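Local coordinates for fimbrial subunit type 1 (Actinomyces oris, PDB 3UXF), which serves as the major shaft subunit of cell-wall-attached fimbriae, building surface filaments involved in bacterial adhesion, at residues 201-206 with 347-352; 233-238 with 267-272. All blocks are in the same frame, centred on the assembly; numbering follows the deposited sequence.

Contact 1. Residues 201-206 with 347-352; sequences ITYTIT and TPVLSK
Tyr-203 and Val-349 meet where the two sheets of a beta sandwich face each other, their side chains running alongside each other and pointing opposite ways. The apolar part is modest: ring carbon CE1 of Tyr-203 lies 4.1 Å from CG2 of Val-349, the methyl approaching the ring obliquely. With CG1 of Val-349 anti to the carbonyl carbon (chi1 -66°), CG2 is left between the backbone N and the carbonyl carbon, facing the ring. A short, branched valine suits this buried place between the sheets. Ile-201, two residues before the tyrosine on the same side of its strand, lays CG2 over one ring face, 4.1 Å above the plane and shifted toward the rim. Its other branch extends CD1 to 4.1 Å from OG of Ser-351.

The polar part runs through water 1. Tyr-203 OH lies 2.8 Å from the water, which sits in the ring plane at its edge, and the water donates to Ser-351 OG over 2.9 Å. Serine is small enough to leave room for the water, and its hydroxyl also bonds to Asp-191, which gives the buried serine oxygen two partners.

No backbone bond joins the two strands. Strand 201-208 is paired with strands 185-190 and 295-302, whereas strand 344-362 belongs to the facing sheet beside strand 312-321. Tyr-203 touches both Lys-187 and Asn-316, on facing sheets, consistent with an isopeptide bond of the kind known in Gram-positive pilins.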
loop_
_atom_site.group_PDB
_atom_site.type_symbol
_atom_site.label_atom_id
_atom_site.label_comp_id
_atom_site.label_asym_id
_atom_site.label_seq_id
_atom_site.Cartn_x
_atom_site.Cartn_y
_atom_site.Cartn_z
ATOM N N ILE A 201 2.009 -3.453 16.761
ATOM C CA ILE A 201 1.267 -3.422 15.499
ATOM C C ILE A 201 2.189 -3.987 14.423
ATOM O O ILE A 201 3.379 -3.721 14.440
ATOM C CB ILE A 201 0.816 -1.973 15.184
ATOM C CG1 ILE A 201 -0.347 -1.583 16.133
ATOM C CG2 ILE A 201 0.427 -1.804 13.683
ATOM C CD1 ILE A 201 -0.794 -0.117 16.021
ATOM N N THR A 202 1.663 -4.756 13.471
ATOM C CA THR A 202 2.520 -5.338 12.448
ATOM C C THR A 202 2.231 -4.702 11.086
ATOM O O THR A 202 1.063 -4.583 10.696
ATOM C CB THR A 202 2.257 -6.840 12.277
ATOM O OG1 THR A 202 2.363 -7.522 13.547
ATOM C CG2 THR A 202 3.267 -7.449 11.311
ATOM N N TYR A 203 3.279 -4.289 10.385
ATOM C CA TYR A 203 3.117 -3.795 9.020
ATOM C C TYR A 203 3.685 -4.778 8.012
ATOM O O TYR A 203 4.723 -5.409 8.259
ATOM C CB TYR A 203 3.854 -2.467 8.859
ATOM C CG TYR A 203 3.223 -1.316 9.623
ATOM C CD1 TYR A 203 1.916 -0.929 9.389
ATOM C CD2 TYR A 203 3.955 -0.597 10.559
ATOM C CE1 TYR A 203 1.338 0.128 10.035
ATOM C CE2 TYR A 203 3.387 0.492 11.226
ATOM C CZ TYR A 203 2.084 0.845 10.977
ATOM O OH TYR A 203 1.514 1.917 11.642
ATOM N N THR A 204 2.985 -4.956 6.886
ATOM C CA THR A 204 3.436 -5.893 5.868
ATOM C C THR A 204 3.463 -5.150 4.565
ATOM O O THR A 204 2.445 -4.594 4.138
ATOM C CB THR A 204 2.503 -7.115 5.749
ATOM O OG1 THR A 204 2.305 -7.721 7.039
ATOM C CG2 THR A 204 3.079 -8.141 4.731
ATOM N N ILE A 205 4.645 -5.068 3.948
ATOM C CA ILE A 205 4.811 -4.322 2.705
ATOM C C ILE A 205 5.135 -5.312 1.588
ATOM O O ILE A 205 6.023 -6.130 1.718
ATOM C CB ILE A 205 5.972 -3.316 2.810
ATOM C CG1 ILE A 205 5.740 -2.377 3.987
ATOM C CG2 ILE A 205 6.146 -2.567 1.485
ATOM C CD1 ILE A 205 7.021 -1.725 4.427
ATOM N N THR A 206 4.376 -5.280 0.489
ATOM C CA THR A 206 4.558 -6.263 -0.553
ATOM C C THR A 206 4.781 -5.546 -1.860
ATOM O O THR A 206 3.945 -4.731 -2.266
ATOM C CB THR A 206 3.310 -7.195 -0.648
ATOM O OG1 THR A 206 3.028 -7.738 0.650
ATOM C CG2 THR A 206 3.569 -8.366 -1.582
ATOM N N THR A 347 -0.488 3.170 -1.153
ATOM C CA THR A 347 -1.444 4.018 -0.472
ATOM C C THR A 347 -1.112 3.910 1.015
ATOM O O THR A 347 -0.570 2.883 1.451
ATOM C CB THR A 347 -2.838 3.530 -0.741
ATOM O OG1 THR A 347 -2.841 2.123 -0.612
ATOM C CG2 THR A 347 -3.176 3.795 -2.197
ATOM N N PRO A 348 -1.397 4.963 1.789
ATOM C CA PRO A 348 -1.181 4.902 3.236
ATOM C C PRO A 348 -2.177 3.946 3.873
ATOM O O PRO A 348 -3.252 3.700 3.322
ATOM C CB PRO A 348 -1.459 6.333 3.708
ATOM C CG PRO A 348 -2.374 6.902 2.648
ATOM C CD PRO A 348 -1.915 6.271 1.353
ATOM N N VAL A 349 -1.783 3.382 5.002
ATOM C CA VAL A 349 -2.702 2.596 5.822
ATOM C C VAL A 349 -2.821 3.269 7.166
ATOM O O VAL A 349 -1.848 3.841 7.652
ATOM C CB VAL A 349 -2.217 1.120 6.027
ATOM C CG1 VAL A 349 -2.239 0.392 4.727
ATOM C CG2 VAL A 349 -0.821 1.015 6.680
ATOM N N LEU A 350 -4.002 3.182 7.763
ATOM C CA LEU A 350 -4.294 3.858 9.024
ATOM C C LEU A 350 -4.716 2.892 10.108
ATOM O O LEU A 350 -5.357 1.859 9.831
ATOM C CB LEU A 350 -5.460 4.828 8.856
ATOM C CG LEU A 350 -5.289 5.870 7.752
ATOM C CD1 LEU A 350 -6.515 6.771 7.719
ATOM C CD2 LEU A 350 -4.042 6.689 7.957
ATOM N N SER A 351 -4.324 3.229 11.335
ATOM C CA SER A 351 -4.903 2.689 12.579
ATOM C C SER A 351 -5.539 3.873 13.317
ATOM O O SER A 351 -4.980 4.977 13.332
ATOM C CB SER A 351 -3.815 2.066 13.461
ATOM O OG SER A 351 -3.131 1.017 12.801
ATOM N N LYS A 352 -6.721 3.651 13.896
ATOM C CA LYS A 352 -7.475 4.754 14.523
ATOM C C LYS A 352 -7.795 4.418 15.977
ATOM O O LYS A 352 -8.484 3.445 16.255
ATOM C CB LYS A 352 -8.752 5.044 13.721
ATOM C CG LYS A 352 -8.477 5.436 12.291
ATOM C CD LYS A 352 -9.808 5.601 11.544
ATOM C CE LYS A 352 -9.554 5.968 10.085
ATOM N NZ LYS A 352 -9.309 7.439 9.922
HETATM O O HOH W 1 -1.158 2.190 11.047
#

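Contact 2. Residues 233-238 with 267-272; sequences IKKEAL and DHNWAT
Ile-233 O accepts a hydrogen bond of 2.7 Å from water 2, and the same water accepts one from Asn-269 ND2 at 2.9 Å, tying a loop to a strand of the beta sandwich without any direct hydrogen bond between them. The two partners subtend an angle of about 115° at the water, close to tetrahedral. The other end of the amide is used as well: Asn-269 OD1 takes the N-H of Gly-265, in the turn of the beta hairpin formed by strands 258-264 and 269-275. Asparagine suits this place because one flat group can both accept from the hairpin turn and donate toward the loop, and the two bonds together restrain its rotation.

The loop itself contains a type I beta turn from Lys-234 to Ala-237, closed by Ala-237 N to Lys-234 O at 3.1 Å. Lys-235, within this turn, directs its aliphatic stem across Asn-269 at about a right angle, with CD 3.8 Å from Asn-269 CB. CG sits between the backbone N and the carbonyl carbon (chi1 78°) and the chain then runs extended, which brings CD to the asparagine; the bend at chi4 turns only NZ. The Lys-235 side chain also touches Thr-262 and Glu-264 of strand 258-264.

Beyond the turn the contact becomes purely apolar. Leu-238 is long enough to reach the strand, where the small side chain of Ala-271 lets it come close: Leu-238 CD1 lies 3.8 Å from Ala-271 CB.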
loop_
_atom_site.group_PDB
_atom_site.type_symbol
_atom_site.label_atom_id
_atom_site.label_comp_id
_atom_site.label_asym_id
_atom_site.label_seq_id
_atom_site.Cartn_x
_atom_site.Cartn_y
_atom_site.Cartn_z
ATOM N N ILE A 233 6.730 5.361 16.602
ATOM C CA ILE A 233 7.227 3.996 16.505
ATOM C C ILE A 233 8.701 3.957 16.921
ATOM O O ILE A 233 9.451 4.873 16.601
ATOM C CB ILE A 233 7.073 3.518 15.042
ATOM C CG1 ILE A 233 5.570 3.418 14.762
ATOM C CG2 ILE A 233 7.766 2.179 14.837
ATOM C CD1 ILE A 233 5.212 3.265 13.245
ATOM N N LYS A 234 9.087 2.905 17.628
ATOM C CA LYS A 234 10.488 2.711 18.015
ATOM C C LYS A 234 11.269 2.231 16.790
ATOM O O LYS A 234 11.243 1.054 16.433
ATOM C CB LYS A 234 10.600 1.712 19.168
ATOM C CG LYS A 234 9.987 2.184 20.470
ATOM C CD LYS A 234 10.327 1.180 21.573
ATOM C CE LYS A 234 9.679 1.586 22.895
ATOM N NZ LYS A 234 10.274 2.854 23.363
ATOM N N LYS A 235 11.991 3.135 16.144
ATOM C CA LYS A 235 12.650 2.716 14.905
ATOM C C LYS A 235 13.806 1.755 15.109
ATOM O O LYS A 235 14.196 1.030 14.196
ATOM C CB LYS A 235 13.073 3.935 14.100
ATOM C CG LYS A 235 14.336 4.607 14.632
ATOM C CD LYS A 235 14.655 5.796 13.770
ATOM C CE LYS A 235 16.127 6.198 13.783
ATOM N NZ LYS A 235 16.460 6.850 15.079
ATOM N N GLU A 236 14.311 1.682 16.344
ATOM C CA GLU A 236 15.395 0.769 16.688
ATOM C C GLU A 236 14.907 -0.638 17.027
ATOM O O GLU A 236 15.687 -1.510 17.349
ATOM C CB GLU A 236 16.221 1.340 17.870
ATOM C CG GLU A 236 15.596 1.158 19.282
ATOM C CD GLU A 236 14.441 2.091 19.596
ATOM O OE1 GLU A 236 14.150 2.994 18.789
ATOM O OE2 GLU A 236 13.905 1.943 20.717
ATOM N N ALA A 237 13.595 -0.892 16.934
ATOM C CA ALA A 237 13.078 -2.195 17.336
ATOM C C ALA A 237 12.018 -2.703 16.391
ATOM O O ALA A 237 10.907 -3.044 16.811
ATOM C CB ALA A 237 12.516 -2.146 18.766
ATOM N N LEU A 238 12.389 -2.790 15.121
ATOM C CA LEU A 238 11.438 -3.195 14.074
ATOM C C LEU A 238 11.443 -4.702 13.789
ATOM O O LEU A 238 10.552 -5.203 13.067
ATOM C CB LEU A 238 11.775 -2.408 12.798
ATOM C CG LEU A 238 11.456 -0.913 12.849
ATOM C CD1 LEU A 238 12.166 -0.221 11.650
ATOM C CD2 LEU A 238 9.952 -0.611 12.896
ATOM N N ASP A 267 9.901 15.171 10.060
ATOM C CA ASP A 267 8.564 15.006 10.615
ATOM C C ASP A 267 8.222 13.535 10.800
ATOM O O ASP A 267 7.164 13.199 11.347
ATOM C CB ASP A 267 7.531 15.622 9.701
ATOM C CG ASP A 267 7.632 17.152 9.652
ATOM O OD1 ASP A 267 8.086 17.741 10.645
ATOM O OD2 ASP A 267 7.252 17.727 8.620
ATOM N N HIS A 268 9.126 12.689 10.334
ATOM C CA HIS A 268 8.959 11.233 10.406
ATOM C C HIS A 268 10.335 10.662 10.614
ATOM O O HIS A 268 11.341 11.366 10.466
ATOM C CB HIS A 268 8.486 10.713 9.050
ATOM C CG HIS A 268 7.238 11.371 8.573
ATOM N ND1 HIS A 268 7.245 12.504 7.788
ATOM C CD2 HIS A 268 5.940 11.035 8.749
ATOM C CE1 HIS A 268 5.998 12.838 7.502
ATOM N NE2 HIS A 268 5.192 11.966 8.074
ATOM N N ASN A 269 10.398 9.374 10.913
ATOM C CA ASN A 269 11.648 8.651 10.759
ATOM C C ASN A 269 11.533 7.711 9.585
ATOM O O ASN A 269 10.521 7.731 8.870
ATOM C CB ASN A 269 11.998 7.881 12.023
ATOM C CG ASN A 269 12.169 8.804 13.201
ATOM O OD1 ASN A 269 12.750 9.871 13.060
ATOM N ND2 ASN A 269 11.642 8.410 14.364
ATOM N N TRP A 270 12.615 6.979 9.335
ATOM C CA TRP A 270 12.744 6.285 8.056
ATOM C C TRP A 270 13.402 4.928 8.232
ATOM O O TRP A 270 14.327 4.760 9.032
ATOM C CB TRP A 270 13.587 7.117 7.083
ATOM C CG TRP A 270 12.986 8.409 6.779
ATOM C CD1 TRP A 270 13.253 9.615 7.403
ATOM C CD2 TRP A 270 12.009 8.685 5.776
ATOM N NE1 TRP A 270 12.497 10.599 6.837
ATOM C CE2 TRP A 270 11.723 10.068 5.836
ATOM C CE3 TRP A 270 11.344 7.903 4.818
ATOM C CZ2 TRP A 270 10.806 10.693 4.986
ATOM C CZ3 TRP A 270 10.433 8.545 3.960
ATOM C CH2 TRP A 270 10.172 9.921 4.060
ATOM N N ALA A 271 12.887 3.915 7.510
ATOM C CA ALA A 271 13.485 2.587 7.548
ATOM C C ALA A 271 13.574 2.109 6.115
ATOM O O ALA A 271 12.574 2.118 5.404
ATOM C CB ALA A 271 12.602 1.634 8.328
ATOM N N THR A 272 14.757 1.688 5.690
ATOM C CA THR A 272 14.932 1.158 4.343
ATOM C C THR A 272 15.405 -0.286 4.447
ATOM O O THR A 272 16.372 -0.593 5.176
ATOM C CB THR A 272 16.023 1.938 3.594
ATOM O OG1 THR A 272 15.615 3.307 3.482
ATOM C CG2 THR A 272 16.209 1.380 2.177
HETATM O O HOH W 2 9.900 6.131 14.232
#

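In the fold
Both contacts reach the same sheet, contact 1 from the strand facing it and contact 2 from a loop, with centres about 14 Å apart. Contact 1 lies in the interior, about 7 Å from the centre of the chain, and joins strand to strand through wholly buried residues. Contact 2, about 18 Å from that centre, packs the loop between strands 224-229 and 241-245 against strand 269-275, and its partly exposed lysine marks a more peripheral place. Each combines thin apolar packing with one bridging water, but hydroxyls hold the water in contact 1, a carbonyl and an amide in contact 2. They touch directly: Tyr-203 CE2 lies 3.9 Å from Ile-233 CD1.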